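DynE8 (Micromonospora chersina, PDB 4AMM) is an iterative polyketide synthase of enediyne biosynthesis, here its acyltransferase domain, which probably transfers acyl building blocks during chain assembly. Local coordinates at residues 67-75 and 82-93; 179-189 and 297-308. One frame throughout, in Å; residues are numbered along the deposited sequence.

Overall arrangement
The two contacts belong to different parts of the chain. Their centres are 33 Å apart, and their nearest atoms stay about 18 Å from each other. Contact 1 joins helix 61-76 to strands 81-84 and 89-92 of a four-stranded antiparallel sheet, in a peripheral part of the molecule. Contact 2 lies in the larger acyltransferase core, where the loop leading into strand 305-306, at the border of the parallel sheet, runs along helix 178-185. That helix starts at Gly178, the last residue of a Gly174-Ser176-Gly178 pattern consistent with the nucleophile elbow, and Ala182 touches these residues. Contact 2 therefore adjoins the probable nucleophile elbow, whereas contact 1 is packing in a separate part of the fold.

Contact 1 (67-75 and 82-93)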
loop_
_atom_site.group_PDB
_atom_site.type_symbol
_atom_site.label_atom_id
_atom_site.label_comp_id
_atom_site.label_asym_id
_atom_site.label_seq_id
_atom_site.Cartn_x
_atom_site.Cartn_y
_atom_site.Cartn_z
ATOM N N ALA A 67 -7.218 18.237 15.423
ATOM C CA ALA A 67 -7.417 18.234 13.964
ATOM C C ALA A 67 -8.218 19.420 13.370
ATOM O O ALA A 67 -7.833 19.926 12.328
ATOM C CB ALA A 67 -8.080 16.900 13.525
ATOM N N LEU A 68 -9.285 19.796 14.076
ATOM C CA LEU A 68 -10.012 20.975 13.679
ATOM C C LEU A 68 -9.144 22.257 13.702
ATOM O O LEU A 68 -9.250 23.070 12.796
ATOM C CB LEU A 68 -11.315 21.113 14.486
ATOM C CG LEU A 68 -12.320 19.956 14.228
ATOM C CD1 LEU A 68 -13.360 19.910 15.295
ATOM C CD2 LEU A 68 -13.025 20.087 12.868
ATOM N N ASP A 69 -8.358 22.403 14.770
ATOM C CA ASP A 69 -7.474 23.543 14.881
ATOM C C ASP A 69 -6.557 23.620 13.684
ATOM O O ASP A 69 -6.374 24.704 13.119
ATOM C CB ASP A 69 -6.688 23.511 16.206
ATOM C CG ASP A 69 -7.523 23.899 17.373
ATOM O OD1 ASP A 69 -8.543 24.563 17.182
ATOM O OD2 ASP A 69 -7.157 23.537 18.514
ATOM N N ARG A 70 -5.954 22.495 13.284
ATOM C CA ARG A 70 -5.114 22.492 12.113
ATOM C C ARG A 70 -5.847 22.844 10.831
ATOM O O ARG A 70 -5.364 23.605 10.033
ATOM C CB ARG A 70 -4.411 21.136 11.959
ATOM C CG ARG A 70 -3.288 20.912 12.958
ATOM C CD ARG A 70 -2.541 19.646 12.448
ATOM N NE ARG A 70 -1.831 19.782 11.170
ATOM C CZ ARG A 70 -1.201 18.725 10.561
ATOM N NH1 ARG A 70 -1.334 17.526 11.077
ATOM N NH2 ARG A 70 -0.553 18.833 9.429
ATOM N N ALA A 71 -7.055 22.264 10.661
ATOM C CA ALA A 71 -7.811 22.566 9.474
ATOM C C ALA A 71 -8.194 24.041 9.423
ATOM O O ALA A 71 -8.048 24.648 8.359
ATOM C CB ALA A 71 -9.051 21.684 9.435
ATOM N N LEU A 72 -8.678 24.551 10.553
ATOM C CA LEU A 72 -9.062 25.971 10.611
ATOM C C LEU A 72 -7.878 26.887 10.369
ATOM O O LEU A 72 -7.998 27.857 9.621
ATOM C CB LEU A 72 -9.693 26.331 11.961
ATOM C CG LEU A 72 -11.108 25.763 12.165
ATOM C CD1 LEU A 72 -11.614 25.622 13.570
ATOM C CD2 LEU A 72 -12.131 26.559 11.322
ATOM N N GLY A 73 -6.719 26.540 10.885
ATOM C CA GLY A 73 -5.551 27.383 10.652
ATOM C C GLY A 73 -5.204 27.405 9.190
ATOM O O GLY A 73 -4.849 28.451 8.642
ATOM N N HIS A 74 -5.270 26.217 8.533
ATOM C CA HIS A 74 -5.009 26.084 7.140
ATOM C C HIS A 74 -5.974 26.944 6.313
ATOM O O HIS A 74 -5.529 27.705 5.416
ATOM C CB HIS A 74 -5.152 24.592 6.711
ATOM C CG HIS A 74 -4.708 24.307 5.295
ATOM N ND1 HIS A 74 -5.567 24.028 4.230
ATOM C CD2 HIS A 74 -3.463 24.179 4.794
ATOM C CE1 HIS A 74 -4.860 23.786 3.139
ATOM N NE2 HIS A 74 -3.577 23.879 3.454
ATOM N N LEU A 75 -7.285 26.828 6.592
ATOM C CA LEU A 75 -8.263 27.608 5.823
ATOM C C LEU A 75 -7.983 29.120 6.108
ATOM O O LEU A 75 -8.176 29.928 5.191
ATOM C CB LEU A 75 -9.679 27.224 6.246
ATOM C CG LEU A 75 -10.136 25.800 5.898
ATOM C CD1 LEU A 75 -11.447 25.483 6.583
ATOM C CD2 LEU A 75 -10.276 25.701 4.389
ATOM N N LEU A 82 -4.841 20.077 2.561
ATOM C CA LEU A 82 -3.979 19.656 3.680
ATOM C C LEU A 82 -4.101 18.135 3.680
ATOM O O LEU A 82 -5.192 17.623 4.016
ATOM C CB LEU A 82 -4.438 20.294 4.971
ATOM C CG LEU A 82 -3.460 20.093 6.147
ATOM C CD1 LEU A 82 -4.068 20.740 7.417
ATOM C CD2 LEU A 82 -3.061 18.678 6.477
ATOM N N LEU A 83 -3.075 17.381 3.310
ATOM C CA LEU A 83 -3.159 15.934 3.242
ATOM C C LEU A 83 -2.074 15.440 4.207
ATOM O O LEU A 83 -0.910 15.507 3.810
ATOM C CB LEU A 83 -2.922 15.431 1.821
ATOM C CG LEU A 83 -3.841 16.014 0.710
ATOM C CD1 LEU A 83 -3.404 15.388 -0.590
ATOM C CD2 LEU A 83 -5.293 15.668 1.062
ATOM N N ASP A 84 -2.428 15.086 5.420
ATOM C CA ASP A 84 -1.380 14.568 6.357
ATOM C C ASP A 84 -1.737 13.113 6.672
ATOM O O ASP A 84 -2.426 12.820 7.643
ATOM C CB ASP A 84 -1.335 15.418 7.606
ATOM C CG ASP A 84 -0.141 15.051 8.440
ATOM O OD1 ASP A 84 0.443 13.916 8.246
ATOM O OD2 ASP A 84 0.186 15.886 9.325
ATOM N N ALA A 85 -1.229 12.242 5.817
ATOM C CA ALA A 85 -1.504 10.832 5.976
ATOM C C ALA A 85 -1.020 10.323 7.323
ATOM O O ALA A 85 -1.705 9.573 7.952
ATOM C CB ALA A 85 -0.915 9.982 4.818
ATOM N N GLY A 86 0.175 10.757 7.814
ATOM C CA GLY A 86 0.660 10.275 9.096
ATOM C C GLY A 86 0.005 10.760 10.333
ATOM O O GLY A 86 0.275 10.304 11.461
ATOM N N ARG A 87 -0.945 11.680 10.183
ATOM C CA ARG A 87 -1.796 12.121 11.253
ATOM C C ARG A 87 -3.303 11.816 10.988
ATOM O O ARG A 87 -4.127 12.255 11.765
ATOM C CB ARG A 87 -1.545 13.568 11.614
ATOM C CG ARG A 87 -0.071 13.840 12.107
ATOM C CD ARG A 87 0.103 13.383 13.517
ATOM N NE ARG A 87 1.476 13.556 13.990
ATOM C CZ ARG A 87 2.442 12.663 13.857
ATOM N NH1 ARG A 87 2.309 11.464 13.232
ATOM N NH2 ARG A 87 3.662 12.995 14.390
ATOM N N GLY A 88 -3.568 11.224 9.847
ATOM C CA GLY A 88 -4.962 10.859 9.475
ATOM C C GLY A 88 -5.891 12.069 9.289
ATOM O O GLY A 88 -7.075 11.963 9.630
ATOM N N LEU A 89 -5.357 13.165 8.763
ATOM C CA LEU A 89 -6.073 14.419 8.677
ATOM C C LEU A 89 -6.057 14.870 7.275
ATOM O O LEU A 89 -5.004 14.964 6.652
ATOM C CB LEU A 89 -5.367 15.513 9.549
ATOM C CG LEU A 89 -5.909 16.898 9.237
ATOM C CD1 LEU A 89 -7.432 16.994 9.507
ATOM C CD2 LEU A 89 -5.101 17.888 10.107
ATOM N N PHE A 90 -7.269 15.110 6.690
ATOM C CA PHE A 90 -7.350 15.418 5.291
ATOM C C PHE A 90 -8.390 16.496 5.057
ATOM O O PHE A 90 -9.508 16.420 5.608
ATOM C CB PHE A 90 -7.720 14.203 4.464
ATOM C CG PHE A 90 -6.839 13.015 4.704
ATOM C CD1 PHE A 90 -5.629 12.845 3.955
ATOM C CD2 PHE A 90 -7.149 12.107 5.659
ATOM C CE1 PHE A 90 -4.820 11.755 4.207
ATOM C CE2 PHE A 90 -6.374 11.040 5.884
ATOM C CZ PHE A 90 -5.185 10.912 5.157
ATOM N N LEU A 91 -8.014 17.557 4.328
ATOM C CA LEU A 91 -8.914 18.716 4.046
ATOM C C LEU A 91 -8.735 19.066 2.619
ATOM O O LEU A 91 -7.604 19.323 2.167
ATOM C CB LEU A 91 -8.526 19.868 4.975
ATOM C CG LEU A 91 -9.187 21.218 4.757
ATOM C CD1 LEU A 91 -9.036 21.933 3.392
ATOM C CD2 LEU A 91 -10.553 21.319 5.134
ATOM N N VAL A 92 -9.861 19.146 1.883
ATOM C CA VAL A 92 -9.755 19.445 0.454
ATOM C C VAL A 92 -10.887 20.365 0.084
ATOM O O VAL A 92 -12.043 19.999 0.311
ATOM C CB VAL A 92 -9.833 18.139 -0.387
ATOM C CG1 VAL A 92 -9.765 18.425 -1.823
ATOM C CG2 VAL A 92 -8.688 17.196 -0.049
ATOM N N VAL A 93 -10.525 21.553 -0.430
ATOM C CA VAL A 93 -11.513 22.478 -1.021
ATOM C C VAL A 93 -11.216 22.499 -2.543
ATOM O O VAL A 93 -10.083 22.625 -2.941
ATOM C CB VAL A 93 -11.314 23.893 -0.419
ATOM C CG1 VAL A 93 -12.298 24.896 -1.098
ATOM C CG2 VAL A 93 -11.508 23.874 1.040
#
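The His74 imidazole lies over Leu82: CB of Leu82 stands 3.8 Å from the centroid of the His74 ring, almost exactly on its normal, in a CH-pi contact, while Leu91 CD1 comes obliquely to the same ring. Over one face of the Arg70 guanidinium sits Leu89 CD2, displaced toward the rim; Asp84 OD2 and Arg87 CB lie at its edge, close to its plane. Here Arg70 makes an end-on salt bridge in which both terminal nitrogens grip one oxygen, NH1 at 2.8 Å and NH2 at 3.0 Å from Asp84 OD2. NH2 uses the anti lone pair of OD2, whereas NH1 meets it on the anti side but 29° out of the carboxylate plane. With the two planes 76° apart, the carboxylate stands steeply against the guanidinium. A bend in the Arg70 chain at chi3 (67°) leaves CD and NE against Leu89 CD2 and carries the charged end on to Asp84.

Strands 82-84 and 89-92 form a beta hairpin with a G1 beta bulge, Gly88 and Leu89 both facing Asp84. Helix 61-76 is the connection of a beta-alpha-beta crossover from strand 52-58 to the parallel strand 81-84, with 89-92 lying between them in the sheet. Farther along the helix, Leu75 CD2 touches both Leu91 CD1 (4.1 Å) and Val93 CG2 (4.0 Å). At the other end Ala67 CB reaches Leu89 CD1 at 4.1 Å. Phe54 of strand 52-58 also packs on Leu89 and Ala71, and helix 13-27 reaches Leu75 and Leu91.

Contact 2 (179-189 and 297-308); sequences ELAALSWAGAL and PWRRPERPVAST
Arg303 lies across Trp185 at about a right angle. Its CB starts 3.6 Å from Trp185 CH2, CG lies 4.1 Å from Ala186 CA, and CD lies over the face of the six-membered ring, 3.7 Å from the Trp185 centroid, in a CH-pi contact. The chain is extended from CG to NE, where a water accepts the N-H at 2.9 Å from Arg303 NE and donates to Trp185 O; NH1 ends near Trp185 NE1. Pro304 O meets the edge of the indole.

Gly187 ends the helix in a Schellman motif, and the carbonyls beside it hold the passing loop: Glu302 N binds Ala186 O at 2.7 Å, nearly straight (174°), and Arg299 N binds Ala188 O at 2.8 Å. At the other end Glu179 uses syn lone pairs on both oxygens, OE2 for Ser307 OG (2.7 Å) and OE1 for Thr308 N (2.9 Å). An alanine at Glu179 would probably leave Thr308 N and the Ser307 hydroxyl without these acceptors. Thr308 OG1 is hydrogen-bonded to Gly174 O. Helix 178-185 lies between the 297-308 segment and helix 144-165, with helices 191-206 and 319-328 flanking Trp298 and strand 305-306 pairing with 171-174.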
loop_
_atom_site.group_PDB
_atom_site.type_symbol
_atom_site.label_atom_id
_atom_site.label_comp_id
_atom_site.label_asym_id
_atom_site.label_seq_id
_atom_site.Cartn_x
_atom_site.Cartn_y
_atom_site.Cartn_z
ATOM N N GLU A 179 0.225 -7.644 -7.355
ATOM C CA GLU A 179 -0.301 -7.475 -8.732
ATOM C C GLU A 179 -1.488 -8.401 -8.905
ATOM O O GLU A 179 -2.377 -8.082 -9.693
ATOM C CB GLU A 179 0.791 -7.775 -9.716
ATOM C CG GLU A 179 0.385 -7.349 -11.177
ATOM C CD GLU A 179 1.483 -6.618 -11.894
ATOM O OE1 GLU A 179 2.248 -5.837 -11.287
ATOM O OE2 GLU A 179 1.586 -6.728 -13.164
ATOM N N LEU A 180 -1.544 -9.551 -8.291
ATOM C CA LEU A 180 -2.740 -10.444 -8.343
ATOM C C LEU A 180 -3.989 -9.757 -7.818
ATOM O O LEU A 180 -5.061 -9.810 -8.483
ATOM C CB LEU A 180 -2.585 -11.764 -7.579
ATOM C CG LEU A 180 -1.746 -12.810 -8.285
ATOM C CD1 LEU A 180 -0.265 -12.385 -8.480
ATOM C CD2 LEU A 180 -1.825 -14.086 -7.434
ATOM N N ALA A 181 -3.886 -9.029 -6.724
ATOM C CA ALA A 181 -5.034 -8.335 -6.143
ATOM C C ALA A 181 -5.346 -7.147 -7.047
ATOM O O ALA A 181 -6.584 -6.851 -7.233
ATOM C CB ALA A 181 -4.708 -7.867 -4.744
ATOM N N ALA A 182 -4.373 -6.427 -7.594
ATOM C CA ALA A 182 -4.648 -5.309 -8.488
ATOM C C ALA A 182 -5.437 -5.819 -9.705
ATOM O O ALA A 182 -6.403 -5.115 -10.142
ATOM C CB ALA A 182 -3.369 -4.571 -8.896
ATOM N N LEU A 183 -5.030 -6.933 -10.282
ATOM C CA LEU A 183 -5.754 -7.481 -11.453
ATOM C C LEU A 183 -7.140 -7.864 -11.036
ATOM O O LEU A 183 -8.076 -7.680 -11.847
ATOM C CB LEU A 183 -4.975 -8.713 -11.944
ATOM C CG LEU A 183 -3.726 -8.314 -12.715
ATOM C CD1 LEU A 183 -2.821 -9.489 -13.012
ATOM C CD2 LEU A 183 -4.030 -7.628 -14.100
ATOM N N SER A 184 -7.379 -8.389 -9.843
ATOM C CA SER A 184 -8.728 -8.776 -9.394
ATOM C C SER A 184 -9.573 -7.512 -9.268
ATOM O O SER A 184 -10.719 -7.430 -9.772
ATOM C CB SER A 184 -8.720 -9.581 -8.092
ATOM O OG SER A 184 -10.030 -10.094 -7.848
ATOM N N TRP A 185 -9.020 -6.482 -8.650
ATOM C CA TRP A 185 -9.731 -5.199 -8.565
ATOM C C TRP A 185 -10.104 -4.668 -9.929
ATOM O O TRP A 185 -11.226 -4.083 -10.091
ATOM C CB TRP A 185 -8.815 -4.170 -7.814
ATOM C CG TRP A 185 -9.307 -2.703 -7.900
ATOM C CD1 TRP A 185 -10.274 -2.116 -7.118
ATOM C CD2 TRP A 185 -8.888 -1.747 -8.877
ATOM N NE1 TRP A 185 -10.529 -0.829 -7.606
ATOM C CE2 TRP A 185 -9.644 -0.556 -8.606
ATOM C CE3 TRP A 185 -7.901 -1.730 -9.883
ATOM C CZ2 TRP A 185 -9.502 0.586 -9.349
ATOM C CZ3 TRP A 185 -7.726 -0.527 -10.594
ATOM C CH2 TRP A 185 -8.532 0.599 -10.311
ATOM N N ALA A 186 -9.234 -4.851 -10.917
ATOM C CA ALA A 186 -9.403 -4.352 -12.291
ATOM C C ALA A 186 -10.360 -5.283 -13.067
ATOM O O ALA A 186 -10.641 -4.969 -14.260
ATOM C CB ALA A 186 -8.063 -4.167 -13.007
ATOM N N GLY A 187 -10.870 -6.325 -12.457
ATOM C CA GLY A 187 -11.839 -7.236 -13.186
ATOM C C GLY A 187 -11.213 -8.306 -14.040
ATOM O O GLY A 187 -11.947 -9.005 -14.783
ATOM N N ALA A 188 -9.894 -8.566 -13.961
ATOM C CA ALA A 188 -9.283 -9.607 -14.797
ATOM C C ALA A 188 -9.560 -11.048 -14.304
ATOM O O ALA A 188 -9.493 -12.037 -15.076
ATOM C CB ALA A 188 -7.775 -9.330 -14.921
ATOM N N LEU A 189 -9.799 -11.193 -12.994
ATOM C CA LEU A 189 -10.044 -12.443 -12.354
ATOM C C LEU A 189 -10.908 -12.248 -11.108
ATOM O O LEU A 189 -10.694 -11.299 -10.335
ATOM C CB LEU A 189 -8.679 -13.033 -11.931
ATOM C CG LEU A 189 -8.696 -14.520 -11.691
ATOM C CD1 LEU A 189 -9.064 -15.322 -12.972
ATOM C CD2 LEU A 189 -7.333 -14.984 -11.209
ATOM N N PRO A 297 -9.937 -18.575 -16.070
ATOM C CA PRO A 297 -10.706 -17.821 -17.080
ATOM C C PRO A 297 -10.391 -16.302 -17.046
ATOM O O PRO A 297 -11.272 -15.460 -16.778
ATOM C CB PRO A 297 -12.153 -18.110 -16.652
ATOM C CG PRO A 297 -12.068 -18.107 -15.119
ATOM C CD PRO A 297 -10.703 -18.825 -14.842
ATOM N N TRP A 298 -9.172 -15.960 -17.391
ATOM C CA TRP A 298 -8.749 -14.537 -17.424
ATOM C C TRP A 298 -9.556 -13.629 -18.298
ATOM O O TRP A 298 -9.931 -14.052 -19.439
ATOM C CB TRP A 298 -7.281 -14.426 -17.932
ATOM C CG TRP A 298 -6.300 -15.085 -16.980
ATOM C CD1 TRP A 298 -5.768 -16.350 -17.074
ATOM C CD2 TRP A 298 -5.736 -14.497 -15.811
ATOM N NE1 TRP A 298 -4.943 -16.609 -16.015
ATOM C CE2 TRP A 298 -4.909 -15.488 -15.220
ATOM C CE3 TRP A 298 -5.914 -13.264 -15.175
ATOM C CZ2 TRP A 298 -4.193 -15.249 -14.044
ATOM C CZ3 TRP A 298 -5.216 -13.034 -13.978
ATOM C CH2 TRP A 298 -4.353 -14.010 -13.437
ATOM N N ARG A 299 -9.865 -12.424 -17.823
ATOM C CA ARG A 299 -10.475 -11.376 -18.665
ATOM C C ARG A 299 -9.549 -10.184 -18.779
ATOM O O ARG A 299 -8.677 -9.982 -17.927
ATOM C CB ARG A 299 -11.826 -10.944 -18.051
ATOM C CG ARG A 299 -12.767 -12.118 -17.693
ATOM C CD ARG A 299 -14.230 -11.732 -17.503
ATOM N NE ARG A 299 -15.019 -12.910 -17.103
ATOM C CZ ARG A 299 -16.322 -12.910 -16.791
ATOM N NH1 ARG A 299 -17.036 -11.781 -16.847
ATOM N NH2 ARG A 299 -16.923 -14.046 -16.438
ATOM N N ARG A 300 -9.757 -9.372 -19.795
ATOM C CA ARG A 300 -9.060 -8.145 -19.943
ATOM C C ARG A 300 -9.354 -7.230 -18.739
ATOM O O ARG A 300 -10.511 -7.120 -18.356
ATOM C CB ARG A 300 -9.582 -7.454 -21.208
ATOM C CG ARG A 300 -8.725 -6.281 -21.612
ATOM C CD ARG A 300 -8.995 -5.829 -23.076
ATOM N NE ARG A 300 -7.948 -4.944 -23.612
ATOM C CZ ARG A 300 -7.881 -3.626 -23.395
ATOM N NH1 ARG A 300 -8.805 -3.023 -22.637
ATOM N NH2 ARG A 300 -6.890 -2.905 -23.934
ATOM N N PRO A 301 -8.307 -6.608 -18.149
ATOM C CA PRO A 301 -8.597 -5.630 -17.083
ATOM C C PRO A 301 -9.413 -4.472 -17.577
ATOM O O PRO A 301 -9.174 -3.989 -18.712
ATOM C CB PRO A 301 -7.209 -5.098 -16.698
ATOM C CG PRO A 301 -6.265 -6.180 -17.015
ATOM C CD PRO A 301 -6.858 -6.850 -18.287
ATOM N N GLU A 302 -10.358 -4.022 -16.745
ATOM C CA GLU A 302 -11.311 -2.956 -17.116
ATOM C C GLU A 302 -11.002 -1.613 -16.486
ATOM O O GLU A 302 -11.672 -0.587 -16.746
ATOM C CB GLU A 302 -12.739 -3.371 -16.711
ATOM C CG GLU A 302 -13.009 -4.880 -17.081
ATOM C CD GLU A 302 -14.476 -5.371 -16.920
ATOM O OE1 GLU A 302 -14.897 -5.762 -15.788
ATOM O OE2 GLU A 302 -15.197 -5.403 -17.958
ATOM N N ARG A 303 -9.999 -1.589 -15.611
ATOM C CA ARG A 303 -9.550 -0.376 -14.894
ATOM C C ARG A 303 -7.987 -0.335 -15.030
ATOM O O ARG A 303 -7.370 -1.406 -15.271
ATOM C CB ARG A 303 -9.952 -0.422 -13.417
ATOM C CG ARG A 303 -11.394 -0.863 -13.174
ATOM C CD ARG A 303 -11.718 -0.669 -11.724
ATOM N NE ARG A 303 -13.011 -1.177 -11.298
ATOM C CZ ARG A 303 -13.733 -0.672 -10.283
ATOM N NH1 ARG A 303 -13.335 0.421 -9.611
ATOM N NH2 ARG A 303 -14.903 -1.226 -9.974
ATOM N N PRO A 304 -7.355 0.843 -14.918
ATOM C CA PRO A 304 -5.914 0.948 -15.185
ATOM C C PRO A 304 -5.078 0.259 -14.081
ATOM O O PRO A 304 -5.305 0.492 -12.897
ATOM C CB PRO A 304 -5.650 2.443 -15.173
ATOM C CG PRO A 304 -7.037 2.951 -15.646
ATOM C CD PRO A 304 -7.958 2.219 -14.856
ATOM N N VAL A 305 -4.144 -0.551 -14.540
ATOM C CA VAL A 305 -3.160 -1.230 -13.655
ATOM C C VAL A 305 -1.760 -0.880 -14.121
ATOM O O VAL A 305 -1.435 -1.135 -15.273
ATOM C CB VAL A 305 -3.381 -2.719 -13.685
ATOM C CG1 VAL A 305 -2.313 -3.393 -12.717
ATOM C CG2 VAL A 305 -4.731 -3.088 -13.154
ATOM N N ALA A 306 -0.929 -0.219 -13.283
ATOM C CA ALA A 306 0.465 0.052 -13.605
ATOM C C ALA A 306 1.248 -1.178 -13.125
ATOM O O ALA A 306 1.241 -1.448 -11.919
ATOM C CB ALA A 306 0.920 1.303 -12.848
ATOM N N SER A 307 1.816 -1.931 -14.031
ATOM C CA SER A 307 2.442 -3.222 -13.704
ATOM C C SER A 307 3.833 -2.976 -13.118
ATOM O O SER A 307 4.669 -2.279 -13.638
ATOM C CB SER A 307 2.585 -3.992 -14.977
ATOM O OG SER A 307 3.257 -5.267 -14.710
ATOM N N THR A 308 4.069 -3.716 -12.030
ATOM C CA THR A 308 5.431 -3.835 -11.471
ATOM C C THR A 308 6.199 -4.992 -12.092
ATOM O O THR A 308 7.342 -5.273 -11.690
ATOM C CB THR A 308 5.452 -3.977 -9.939
ATOM O OG1 THR A 308 4.871 -5.200 -9.503
ATOM C CG2 THR A 308 4.783 -2.758 -9.299
HETATM O O HOH W 1 -13.433 -3.975 -12.059
HETATM O O HOH W 2 -14.167 -8.239 -15.916
#